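Local coordinates for periplasmic binding protein (Veillonella parvula, PDB 4N01) that probably captures a solute, perhaps an iron-siderophore or related metal chelate, in the periplasm for delivery to an ABC transporter, at residues F222-E226 with N240-L245; I267-Y272 with K285-I289; T161-L165 with E226-I232; L235-D239 with E330-I334. All blocks are in the same frame, centred on the assembly; numbering follows the deposited sequence. Where two conformers were deposited one is given.

Contact 1: F222-E226 with N240-L245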
loop_
_atom_site.group_PDB
_atom_site.type_symbol
_atom_site.label_atom_id
_atom_site.label_comp_id
_atom_site.label_asym_id
_atom_site.label_seq_id
_atom_site.Cartn_x
_atom_site.Cartn_y
_atom_site.Cartn_z
ATOM N N PHE A 222 0.783 12.101 -12.899
ATOM C CA PHE A 222 1.533 10.991 -12.324
ATOM C C PHE A 222 0.500 9.938 -11.983
ATOM O O PHE A 222 -0.493 10.230 -11.301
ATOM C CB PHE A 222 2.244 11.479 -11.061
ATOM C CG PHE A 222 3.299 10.541 -10.538
ATOM C CD1 PHE A 222 4.516 10.402 -11.194
ATOM C CD2 PHE A 222 3.088 9.831 -9.362
ATOM C CE1 PHE A 222 5.502 9.553 -10.697
ATOM C CE2 PHE A 222 4.064 8.975 -8.859
ATOM C CZ PHE A 222 5.272 8.835 -9.528
ATOM N N THR A 223 0.718 8.714 -12.451
ATOM C CA THR A 223 -0.336 7.708 -12.410
ATOM C C THR A 223 0.192 6.286 -12.200
ATOM O O THR A 223 1.400 6.051 -12.211
ATOM C CB THR A 223 -1.159 7.775 -13.700
ATOM O OG1 THR A 223 -2.301 6.916 -13.598
ATOM C CG2 THR A 223 -0.311 7.351 -14.889
ATOM N N ALA A 224 -0.717 5.336 -11.981
ATOM C CA ALA A 224 -0.309 3.949 -11.775
ATOM C C ALA A 224 -0.407 3.167 -13.083
ATOM O O ALA A 224 -1.351 3.349 -13.868
ATOM C CB ALA A 224 -1.166 3.294 -10.687
ATOM N N PHE A 225 0.567 2.296 -13.326
ATOM C CA PHE A 225 0.585 1.509 -14.564
ATOM C C PHE A 225 0.363 0.027 -14.293
ATOM O O PHE A 225 -0.717 -0.504 -14.558
ATOM C CB PHE A 225 1.887 1.747 -15.361
ATOM C CG PHE A 225 1.956 3.117 -16.012
ATOM C CD1 PHE A 225 1.641 3.284 -17.359
ATOM C CD2 PHE A 225 2.330 4.235 -15.274
ATOM C CE1 PHE A 225 1.711 4.553 -17.968
ATOM C CE2 PHE A 225 2.391 5.499 -15.870
ATOM C CZ PHE A 225 2.073 5.656 -17.215
ATOM N N GLU A 226 1.382 -0.638 -13.769
ATOM C CA GLU A 226 1.287 -2.078 -13.539
ATOM C C GLU A 226 1.470 -2.397 -12.065
ATOM O O GLU A 226 1.883 -1.543 -11.285
ATOM C CB GLU A 226 2.340 -2.838 -14.371
ATOM C CG GLU A 226 2.243 -2.611 -15.895
ATOM C CD GLU A 226 0.910 -3.029 -16.517
ATOM O OE1 GLU A 226 0.111 -3.735 -15.855
ATOM O OE2 GLU A 226 0.654 -2.658 -17.692
ATOM N N ASN A 240 -7.669 -0.482 -14.952
ATOM C CA ASN A 240 -6.770 0.669 -15.085
ATOM C C ASN A 240 -6.401 0.931 -16.543
ATOM O O ASN A 240 -5.799 0.066 -17.193
ATOM C CB ASN A 240 -5.502 0.412 -14.244
ATOM C CG ASN A 240 -4.510 1.565 -14.289
ATOM O OD1 ASN A 240 -4.754 2.585 -14.933
ATOM N ND2 ASN A 240 -3.394 1.419 -13.564
ATOM N N VAL A 241 -6.771 2.102 -17.070
ATOM C CA VAL A 241 -6.539 2.369 -18.497
ATOM C C VAL A 241 -5.072 2.553 -18.845
ATOM O O VAL A 241 -4.701 2.541 -20.031
ATOM C CB VAL A 241 -7.329 3.601 -19.022
ATOM C CG1 VAL A 241 -8.839 3.346 -18.939
ATOM C CG2 VAL A 241 -6.945 4.845 -18.243
HETATM N N MSE A 242 -4.230 2.733 -17.830
HETATM C CA MSE A 242 -2.796 2.880 -18.084
HETATM C C MSE A 242 -2.071 1.527 -18.063
HETATM O O MSE A 242 -0.888 1.450 -18.384
HETATM C CB MSE A 242 -2.140 3.865 -17.097
HETATM C CG MSE A 242 -2.769 5.260 -17.116
HETATM SE SE MSE A 242 -2.859 6.050 -18.925
HETATM C CE MSE A 242 -1.053 6.766 -18.971
ATOM N N SER A 243 -2.784 0.464 -17.687
ATOM C CA SER A 243 -2.209 -0.883 -17.704
ATOM C C SER A 243 -2.325 -1.503 -19.098
ATOM O O SER A 243 -3.193 -1.116 -19.884
ATOM C CB SER A 243 -2.895 -1.771 -16.660
ATOM O OG SER A 243 -2.416 -3.111 -16.723
ATOM N N GLY A 244 -1.443 -2.449 -19.412
ATOM C CA GLY A 244 -1.439 -3.081 -20.725
ATOM C C GLY A 244 -0.855 -2.190 -21.812
ATOM O O GLY A 244 -1.050 -2.446 -23.005
ATOM N N LEU A 245 -0.142 -1.135 -21.413
ATOM C CA LEU A 245 0.492 -0.232 -22.391
ATOM C C LEU A 245 2.006 -0.438 -22.512
ATOM O O LEU A 245 2.697 0.350 -23.158
ATOM C CB LEU A 245 0.196 1.229 -22.048
ATOM C CG LEU A 245 -1.285 1.608 -21.958
ATOM C CD1 LEU A 245 -1.423 3.092 -21.702
ATOM C CD2 LEU A 245 -2.032 1.215 -23.235
HETATM O O HOH W 1 -4.258 5.075 -14.107
HETATM O O HOH W 2 1.314 -0.299 -19.025
#
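One face of the Phe225 ring receives the CB of Met242 (built as selenomethionine) in a CH-pi contact, 4.2 Å from the ring centroid. Phe225 CD1 also lies 3.3 Å from Met242 O, which stands out of the ring plane; water 2 sits at the edge, in the plane. The partner segment opens with a type I beta turn, Asn240 to Ser243, that leaves strand 238-240 of the parallel sheet and packs on the end of strand 221-224. An Asx turn braces it: Asn240 OD1 accepts the backbone N of Met242 from above the plane of its carboxamide. The other end of that amide works across the contact. Asn240 ND2 donates to Ala224 O at 2.8 Å, nearly straight at 166°, with the acceptor in the amide plane but the donor standing 66° above the plane of the Ala224 carbonyl. A second partner of ND2 is Thr230 OG1. Bends at chi2 and chi3 fold the Met242 chain back, so that its CE reaches Phe225 CE1 at 3.7 Å. The Glu226 carboxylate grips the turn through both oxygens. OE1 takes the hydroxyl of Ser243, on its syn side but somewhat out of the carboxylate plane, while OE2 offers its syn lone pair to Gly244 N at 2.7 Å. Water 2 donates to Glu226 OE2 and Met242 O and accepts from Leu245 N at 2.9 Å.

Contact 2: I267-Y272 with K285-I289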
loop_
_atom_site.group_PDB
_atom_site.type_symbol
_atom_site.label_atom_id
_atom_site.label_comp_id
_atom_site.label_asym_id
_atom_site.label_seq_id
_atom_site.Cartn_x
_atom_site.Cartn_y
_atom_site.Cartn_z
ATOM N N ILE A 267 -12.396 8.593 -12.576
ATOM C CA ILE A 267 -11.063 9.039 -12.207
ATOM C C ILE A 267 -10.901 8.923 -10.693
ATOM O O ILE A 267 -11.643 9.536 -9.918
ATOM C CB ILE A 267 -10.796 10.501 -12.660
ATOM C CG1 ILE A 267 -10.707 10.571 -14.191
ATOM C CG2 ILE A 267 -9.498 11.014 -12.037
ATOM C CD1 ILE A 267 -10.828 11.987 -14.737
ATOM N N ILE A 268 -9.942 8.108 -10.267
ATOM C CA ILE A 268 -9.720 7.878 -8.854
ATOM C C ILE A 268 -8.573 8.773 -8.426
ATOM O O ILE A 268 -7.480 8.708 -8.984
ATOM C CB ILE A 268 -9.355 6.395 -8.596
ATOM C CG1 ILE A 268 -10.529 5.485 -8.981
ATOM C CG2 ILE A 268 -8.975 6.179 -7.139
ATOM C CD1 ILE A 268 -10.139 3.987 -9.121
ATOM N N ILE A 269 -8.819 9.601 -7.420
ATOM C CA ILE A 269 -7.900 10.666 -7.062
ATOM C C ILE A 269 -7.333 10.425 -5.671
ATOM O O ILE A 269 -8.087 10.277 -4.703
ATOM C CB ILE A 269 -8.640 12.021 -7.044
ATOM C CG1 ILE A 269 -9.086 12.401 -8.470
ATOM C CG2 ILE A 269 -7.774 13.111 -6.393
ATOM C CD1 ILE A 269 -9.943 13.666 -8.512
ATOM N N ALA A 270 -6.010 10.399 -5.562
ATOM C CA ALA A 270 -5.370 10.241 -4.258
ATOM C C ALA A 270 -5.413 11.553 -3.473
ATOM O O ALA A 270 -4.957 12.597 -3.947
ATOM C CB ALA A 270 -3.926 9.754 -4.415
ATOM N N ASP A 271 -5.957 11.496 -2.266
ATOM C CA ASP A 271 -6.061 12.672 -1.403
ATOM C C ASP A 271 -4.903 12.683 -0.392
ATOM O O ASP A 271 -4.780 11.773 0.435
ATOM C CB ASP A 271 -7.430 12.656 -0.698
ATOM C CG ASP A 271 -7.670 13.875 0.181
ATOM O OD1 ASP A 271 -8.765 14.475 0.089
ATOM O OD2 ASP A 271 -6.787 14.243 0.982
ATOM N N TYR A 272 -4.060 13.714 -0.456
ATOM C CA TYR A 272 -2.884 13.809 0.422
ATOM C C TYR A 272 -3.079 14.753 1.615
ATOM O O TYR A 272 -2.128 15.391 2.065
ATOM C CB TYR A 272 -1.639 14.224 -0.392
ATOM C CG TYR A 272 -1.039 13.094 -1.213
ATOM C CD1 TYR A 272 -0.085 12.246 -0.662
ATOM C CD2 TYR A 272 -1.434 12.868 -2.527
ATOM C CE1 TYR A 272 0.468 11.206 -1.401
ATOM C CE2 TYR A 272 -0.884 11.829 -3.275
ATOM C CZ TYR A 272 0.066 11.003 -2.703
ATOM O OH TYR A 272 0.622 9.970 -3.433
ATOM N N LYS A 285 -7.984 18.968 -6.599
ATOM C CA LYS A 285 -7.567 18.182 -7.758
ATOM C C LYS A 285 -8.724 18.008 -8.732
ATOM O O LYS A 285 -8.518 18.026 -9.942
ATOM C CB LYS A 285 -6.971 16.830 -7.337
ATOM C CG LYS A 285 -5.661 16.998 -6.591
ATOM C CD LYS A 285 -5.045 15.676 -6.159
ATOM C CE LYS A 285 -3.703 15.958 -5.499
ATOM N NZ LYS A 285 -3.159 14.746 -4.828
ATOM N N ILE A 286 -9.941 17.860 -8.213
ATOM C CA ILE A 286 -11.115 17.841 -9.087
ATOM C C ILE A 286 -11.209 19.145 -9.881
ATOM O O ILE A 286 -11.464 19.140 -11.097
ATOM C CB ILE A 286 -12.421 17.668 -8.281
ATOM C CG1 ILE A 286 -12.529 16.236 -7.740
ATOM C CG2 ILE A 286 -13.638 17.989 -9.148
ATOM C CD1 ILE A 286 -13.749 16.030 -6.860
ATOM N N GLU A 287 -11.016 20.268 -9.193
ATOM C CA GLU A 287 -11.136 21.566 -9.850
ATOM C C GLU A 287 -10.023 21.774 -10.880
ATOM O O GLU A 287 -10.230 22.444 -11.894
ATOM C CB GLU A 287 -11.177 22.705 -8.825
ATOM C CG GLU A 287 -12.465 22.718 -7.990
ATOM C CD GLU A 287 -13.733 22.700 -8.845
ATOM O OE1 GLU A 287 -13.904 23.610 -9.697
ATOM O OE2 GLU A 287 -14.564 21.774 -8.672
ATOM N N LYS A 288 -8.856 21.182 -10.620
ATOM C CA LYS A 288 -7.711 21.280 -11.527
ATOM C C LYS A 288 -8.019 20.514 -12.811
ATOM O O LYS A 288 -7.662 20.949 -13.913
ATOM C CB LYS A 288 -6.455 20.702 -10.857
ATOM C CG LYS A 288 -5.148 20.919 -11.615
ATOM C CD LYS A 288 -4.707 22.380 -11.556
ATOM C CE LYS A 288 -3.462 22.634 -12.407
ATOM N NZ LYS A 288 -2.358 21.702 -12.053
ATOM N N ILE A 289 -8.703 19.380 -12.663
ATOM C CA ILE A 289 -9.061 18.552 -13.810
ATOM C C ILE A 289 -10.172 19.233 -14.618
ATOM O O ILE A 289 -10.091 19.336 -15.851
ATOM C CB ILE A 289 -9.464 17.128 -13.362
ATOM C CG1 ILE A 289 -8.229 16.367 -12.855
ATOM C CG2 ILE A 289 -10.135 16.354 -14.497
ATOM C CD1 ILE A 289 -8.576 15.041 -12.174
#
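Lys285 lies along the flank of Ile269 and ends on the backbone of Ala270. Its CB touches Ile269 CG2 at 3.9 Å. From CG onward the chain is fully extended, chi2 to chi4 all close to 180°, which carries CD past the same methyl at 3.8 Å, the two side chains running in opposite directions. At the tip, NZ donates a hydrogen bond of 2.9 Å to Ala270 O, approaching almost in line with the carbonyl bond (164° at the oxygen). The ammonium group also lies in the plane of the Tyr272 ring at its edge, with NZ 3.4 Å from Tyr272 CD2, so it is not placed for a cation-pi contact. Asp281 completes the setting with a salt bridge to NZ, and Asp215 O accepts from it as well, so three oxygens gather round the charge; the Tyr272 hydroxyl bonds to Asp215 OD1.

Away from the ammonium group the contact is purely aliphatic. The side chains of Ile269 and Ile286 cross at about a right angle, Ile269 CD1 lying 3.7 Å from Ile286 CG1; the same methyl meets Ile289 CD1 tip to tip. That Ile289 methyl also reaches Ile267 CG2 at 4.1 Å. Phe306 and Tyr214, on the two neighbouring strands, extend this layer. Helix 280-290 thus packs on the sheet as part of the beta-alpha-beta crossover that joins parallel neighbours 266-270 and 306-309 in an alpha/beta lobe.

Contact 3: T161-L165 with E226-I232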
loop_
_atom_site.group_PDB
_atom_site.type_symbol
_atom_site.label_atom_id
_atom_site.label_comp_id
_atom_site.label_asym_id
_atom_site.label_seq_id
_atom_site.Cartn_x
_atom_site.Cartn_y
_atom_site.Cartn_z
ATOM N N THR A 161 6.317 -5.533 -9.835
ATOM C CA THR A 161 5.051 -5.281 -10.514
ATOM C C THR A 161 4.217 -6.547 -10.692
ATOM O O THR A 161 3.139 -6.508 -11.279
ATOM C CB THR A 161 5.268 -4.619 -11.876
ATOM O OG1 THR A 161 6.238 -5.372 -12.609
ATOM C CG2 THR A 161 5.788 -3.206 -11.696
ATOM N N LYS A 162 4.716 -7.674 -10.194
ATOM C CA LYS A 162 3.923 -8.900 -10.172
ATOM C C LYS A 162 2.919 -8.901 -9.015
ATOM O O LYS A 162 1.992 -9.717 -8.998
ATOM C CB LYS A 162 4.843 -10.112 -10.006
ATOM C CG LYS A 162 5.638 -10.479 -11.242
ATOM C CD LYS A 162 6.348 -11.815 -11.037
ATOM C CE LYS A 162 6.786 -12.405 -12.366
ATOM N NZ LYS A 162 5.677 -12.342 -13.364
ATOM N N ALA A 163 3.107 -8.001 -8.050
ATOM C CA ALA A 163 2.331 -8.032 -6.806
ATOM C C ALA A 163 0.828 -7.929 -7.020
ATOM O O ALA A 163 0.354 -7.112 -7.806
ATOM C CB ALA A 163 2.775 -6.928 -5.879
ATOM N N ASP A 164 0.070 -8.750 -6.298
ATOM C CA ASP A 164 -1.384 -8.591 -6.273
ATOM C C ASP A 164 -1.921 -8.829 -4.861
ATOM O O ASP A 164 -1.139 -8.906 -3.901
ATOM C CB ASP A 164 -2.066 -9.485 -7.326
ATOM C CG ASP A 164 -1.807 -10.976 -7.114
ATOM O OD1 ASP A 164 -1.509 -11.389 -5.976
ATOM O OD2 ASP A 164 -1.915 -11.744 -8.103
ATOM N N LEU A 165 -3.237 -8.941 -4.718
ATOM C CA LEU A 165 -3.812 -9.087 -3.377
ATOM C C LEU A 165 -3.358 -10.382 -2.711
ATOM O O LEU A 165 -3.096 -10.408 -1.510
ATOM C CB LEU A 165 -5.340 -9.029 -3.420
ATOM C CG LEU A 165 -6.017 -9.100 -2.045
ATOM C CD1 LEU A 165 -5.590 -7.942 -1.136
ATOM C CD2 LEU A 165 -7.544 -9.151 -2.180
ATOM N N GLU A 226 1.382 -0.638 -13.769
ATOM C CA GLU A 226 1.287 -2.078 -13.539
ATOM C C GLU A 226 1.470 -2.397 -12.065
ATOM O O GLU A 226 1.883 -1.543 -11.285
ATOM C CB GLU A 226 2.340 -2.838 -14.371
ATOM C CG GLU A 226 2.243 -2.611 -15.895
ATOM C CD GLU A 226 0.910 -3.029 -16.517
ATOM O OE1 GLU A 226 0.111 -3.735 -15.855
ATOM O OE2 GLU A 226 0.654 -2.658 -17.692
ATOM N N GLY A 227 1.148 -3.625 -11.672
ATOM C CA GLY A 227 1.416 -4.044 -10.312
ATOM C C GLY A 227 0.223 -3.945 -9.384
ATOM O O GLY A 227 -0.932 -4.003 -9.810
ATOM N N TYR A 228 0.513 -3.770 -8.104
ATOM C CA TYR A 228 -0.487 -3.945 -7.062
ATOM C C TYR A 228 -1.790 -3.173 -7.284
ATOM O O TYR A 228 -2.884 -3.755 -7.235
ATOM C CB TYR A 228 0.120 -3.598 -5.699
ATOM C CG TYR A 228 -0.742 -4.018 -4.548
ATOM C CD1 TYR A 228 -0.687 -5.317 -4.063
ATOM C CD2 TYR A 228 -1.616 -3.120 -3.948
ATOM C CE1 TYR A 228 -1.473 -5.713 -2.999
ATOM C CE2 TYR A 228 -2.406 -3.503 -2.877
ATOM C CZ TYR A 228 -2.325 -4.800 -2.412
ATOM O OH TYR A 228 -3.110 -5.192 -1.356
ATOM N N THR A 229 -1.694 -1.867 -7.524
ATOM C CA THR A 229 -2.893 -1.039 -7.629
ATOM C C THR A 229 -3.774 -1.523 -8.781
ATOM O O THR A 229 -4.998 -1.634 -8.649
ATOM C CB THR A 229 -2.535 0.443 -7.851
ATOM O OG1 THR A 229 -1.819 0.940 -6.708
ATOM C CG2 THR A 229 -3.802 1.275 -8.054
ATOM N N THR A 230 -3.148 -1.827 -9.908
ATOM C CA THR A 230 -3.880 -2.329 -11.063
ATOM C C THR A 230 -4.537 -3.665 -10.751
ATOM O O THR A 230 -5.711 -3.886 -11.062
ATOM C CB THR A 230 -2.916 -2.496 -12.240
ATOM O OG1 THR A 230 -2.520 -1.193 -12.687
ATOM C CG2 THR A 230 -3.581 -3.253 -13.384
ATOM N N ASN A 231 -3.782 -4.561 -10.127
ATOM C CA ASN A 231 -4.287 -5.903 -9.861
ATOM C C ASN A 231 -5.431 -5.976 -8.855
ATOM O O ASN A 231 -6.341 -6.781 -9.020
ATOM C CB ASN A 231 -3.140 -6.820 -9.456
ATOM C CG ASN A 231 -2.222 -7.098 -10.608
ATOM O OD1 ASN A 231 -2.668 -7.134 -11.762
ATOM N ND2 ASN A 231 -0.935 -7.274 -10.326
ATOM N N ILE A 232 -5.405 -5.137 -7.823
ATOM C CA ILE A 232 -6.489 -5.170 -6.839
ATOM C C ILE A 232 -7.767 -4.535 -7.407
ATOM O O ILE A 232 -8.874 -4.997 -7.135
ATOM C CB ILE A 232 -6.087 -4.523 -5.497
ATOM C CG1 ILE A 232 -5.710 -3.050 -5.688
ATOM C CG2 ILE A 232 -4.921 -5.289 -4.895
ATOM C CD1 ILE A 232 -6.356 -2.120 -4.716
HETATM O O HOH W 3 1.061 -7.808 -12.399
HETATM O O HOH W 4 -5.322 -8.888 -6.779
#
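Backbone meets backbone where Thr161 and Gly227 bring their CA atoms within 3.8 Å, and Gly227, at a positive phi of 98°, directs a CA-H at Thr161 O with a CA to O distance of 3.2 Å. One turn further along helix 228-234, Asn231 supplies the direct polar link: its ND2 donates to Ala163 O at 2.8 Å and 166°, with the acceptor in the amide plane. Water 3, accepting from the same ND2, donates to Thr161 O at 2.7 Å. The CB atoms of Asp164 and Asn231 pack at 3.6 Å. With CG anti to the backbone N (chi1 -168°), the Tyr228 ring reaches along the 161-165 backbone and presents its edge to Asp164 O, 3.3 Å from CE1. Its hydroxyl lies 3.7 Å from Leu165 CD1 and bonds to Thr320. Ile232 CG2 sits over one face of that ring, toward its rim, and also touches Leu165 CB at 4.0 Å.

Asp164 and Gly227 hold the N-cap positions of helices 165-178 and 228-234, so two helix starts are packed together. The connection following strand 151-153 of one sheet thereby rests on the other alpha/beta lobe, consistent with the two-lobed fold of periplasmic binding proteins.

Contact 4: L235-D239 with E330-I334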
loop_
_atom_site.group_PDB
_atom_site.type_symbol
_atom_site.label_atom_id
_atom_site.label_comp_id
_atom_site.label_asym_id
_atom_site.label_seq_id
_atom_site.Cartn_x
_atom_site.Cartn_y
_atom_site.Cartn_z
ATOM N N LEU A 235 -10.049 -6.781 -9.335
ATOM C CA LEU A 235 -10.923 -7.653 -8.537
ATOM C C LEU A 235 -12.375 -7.156 -8.443
ATOM O O LEU A 235 -13.283 -7.947 -8.159
ATOM C CB LEU A 235 -10.360 -7.834 -7.120
ATOM C CG LEU A 235 -9.023 -8.564 -7.002
ATOM C CD1 LEU A 235 -8.577 -8.503 -5.540
ATOM C CD2 LEU A 235 -9.120 -10.012 -7.475
ATOM N N ILE A 236 -12.594 -5.859 -8.652
ATOM C CA ILE A 236 -13.945 -5.301 -8.573
ATOM C C ILE A 236 -14.392 -4.723 -9.906
ATOM O O ILE A 236 -15.200 -3.796 -9.948
ATOM C CB ILE A 236 -14.087 -4.211 -7.482
ATOM C CG1 ILE A 236 -13.060 -3.091 -7.695
ATOM C CG2 ILE A 236 -13.955 -4.826 -6.086
ATOM C CD1 ILE A 236 -13.341 -1.829 -6.824
ATOM N N GLY A 237 -13.846 -5.259 -10.989
ATOM C CA GLY A 237 -14.266 -4.852 -12.313
ATOM C C GLY A 237 -13.870 -3.430 -12.650
ATOM O O GLY A 237 -14.563 -2.758 -13.408
ATOM N N ALA A 238 -12.768 -2.961 -12.075
ATOM C CA ALA A 238 -12.270 -1.622 -12.385
ATOM C C ALA A 238 -10.938 -1.795 -13.102
ATOM O O ALA A 238 -9.960 -2.230 -12.500
ATOM C CB ALA A 238 -12.089 -0.818 -11.107
ATOM N N ASP A 239 -10.905 -1.493 -14.396
ATOM C CA ASP A 239 -9.720 -1.766 -15.209
ATOM C C ASP A 239 -8.894 -0.509 -15.468
ATOM O O ASP A 239 -9.362 0.413 -16.122
ATOM C CB ASP A 239 -10.143 -2.380 -16.543
ATOM C CG ASP A 239 -10.738 -3.766 -16.383
ATOM O OD1 ASP A 239 -10.176 -4.571 -15.601
ATOM O OD2 ASP A 239 -11.762 -4.060 -17.050
ATOM N N GLU A 330 -19.208 2.588 -4.987
ATOM C CA GLU A 330 -19.184 3.868 -5.684
ATOM C C GLU A 330 -19.118 3.733 -7.207
ATOM O O GLU A 330 -19.750 4.508 -7.924
ATOM C CB GLU A 330 -18.050 4.748 -5.136
ATOM C CG GLU A 330 -18.368 5.334 -3.748
ATOM C CD GLU A 330 -17.182 6.007 -3.072
ATOM O OE1 GLU A 330 -16.064 5.944 -3.623
ATOM O OE2 GLU A 330 -17.365 6.588 -1.977
ATOM N N ILE A 331 -18.375 2.746 -7.700
ATOM C CA ILE A 331 -18.191 2.567 -9.149
ATOM C C ILE A 331 -19.375 1.854 -9.795
ATOM O O ILE A 331 -19.824 2.218 -10.885
ATOM C CB ILE A 331 -16.885 1.796 -9.437
ATOM C CG1 ILE A 331 -15.689 2.674 -9.066
ATOM C CG2 ILE A 331 -16.778 1.373 -10.905
ATOM C CD1 ILE A 331 -14.366 1.940 -9.042
ATOM N N HIS A 332 -19.913 0.864 -9.093
ATOM C CA HIS A 332 -20.941 -0.001 -9.666
ATOM C C HIS A 332 -22.337 0.239 -9.105
ATOM O O HIS A 332 -23.303 -0.360 -9.574
ATOM C CB HIS A 332 -20.553 -1.453 -9.444
ATOM C CG HIS A 332 -19.318 -1.865 -10.191
ATOM N ND1 HIS A 332 -19.306 -2.052 -11.554
ATOM C CD2 HIS A 332 -18.064 -2.130 -9.754
ATOM C CE1 HIS A 332 -18.090 -2.424 -11.932
ATOM N NE2 HIS A 332 -17.322 -2.475 -10.863
ATOM N N GLY A 333 -22.445 1.098 -8.096
ATOM C CA GLY A 333 -23.745 1.453 -7.538
ATOM C C GLY A 333 -24.420 0.338 -6.755
ATOM O O GLY A 333 -25.640 0.330 -6.617
ATOM N N ILE A 334 -23.633 -0.606 -6.248
ATOM C CA ILE A 334 -24.171 -1.676 -5.416
ATOM C C ILE A 334 -24.153 -1.274 -3.947
ATOM O O ILE A 334 -23.487 -0.311 -3.555
ATOM C CB ILE A 334 -23.334 -2.975 -5.516
ATOM C CG1 ILE A 334 -21.916 -2.743 -4.975
ATOM C CG2 ILE A 334 -23.293 -3.484 -6.930
ATOM C CD1 ILE A 334 -21.113 -4.025 -4.727
#
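His332 and Ile236 form the polar part of this contact, a single hydrogen bond from the imidazole NE2 to the backbone O of Ile236 at 2.7 Å. The bond is bent, 140° at the hydrogen, and slightly out of both planes: the donor is tilted 17° from the carbonyl plane, and the oxygen lies 19° out of the ring plane. The imidazole therefore approaches edge-on, with Gly237 O also near its plane but farther away, 3.8 Å from NE2. Gly237 has no side chain, so it sets only backbone beside the imidazole.

The ring packs on its own helix: Ile331 CG2 lies over the centre of one face, 3.8 Å above the plane. Leu203 and Lys209 also touch His332, from helix 182-203 and strand 209-214.

Apolar contact is made by the other arm of Ile331. This branch ends in CD1, which meets Ala238 CB at 4.1 Å and Ile236 CD1 at 4.5 Å. Ile236 also packs along helix 320-332, on Leu324, Leu327 and Ala328, while Ile331 continues onto Ile307 of the sheet.

The backbone that offers the carbonyl is itself a helix terminus. Gly237, with positive phi, is the C-prime residue of a Schellman motif closing helix 228-234, just before strand 238-240 begins. The last turn of helix 320-332, itself followed by Gly333 at positive phi, thus packs against a helix-to-strand turn at the edge of the parallel sheet of an alpha/beta lobe, where 238-240 is the outermost strand.

In the fold
From the N terminus, contact 3 opens first, at 161-165, and closes some sixty residues later on 226-232, tying the connection after one sheet to the other lobe. Before it closes, contact 1 has opened at 222-226, so the two cross; they share Glu226, and Thr230 OG1 of contact 3 probably bonds to Phe225 O of contact 1. Contact 4 opens at 235-239 and crosses contact 1 in turn, closing only at the C-terminal helix 320-332. The long loop it spans contains contact 2, whose strand belongs to the same parallel sheet as 238-240. Contacts 3 and 4 follow in series and touch through Leu165 and Leu235.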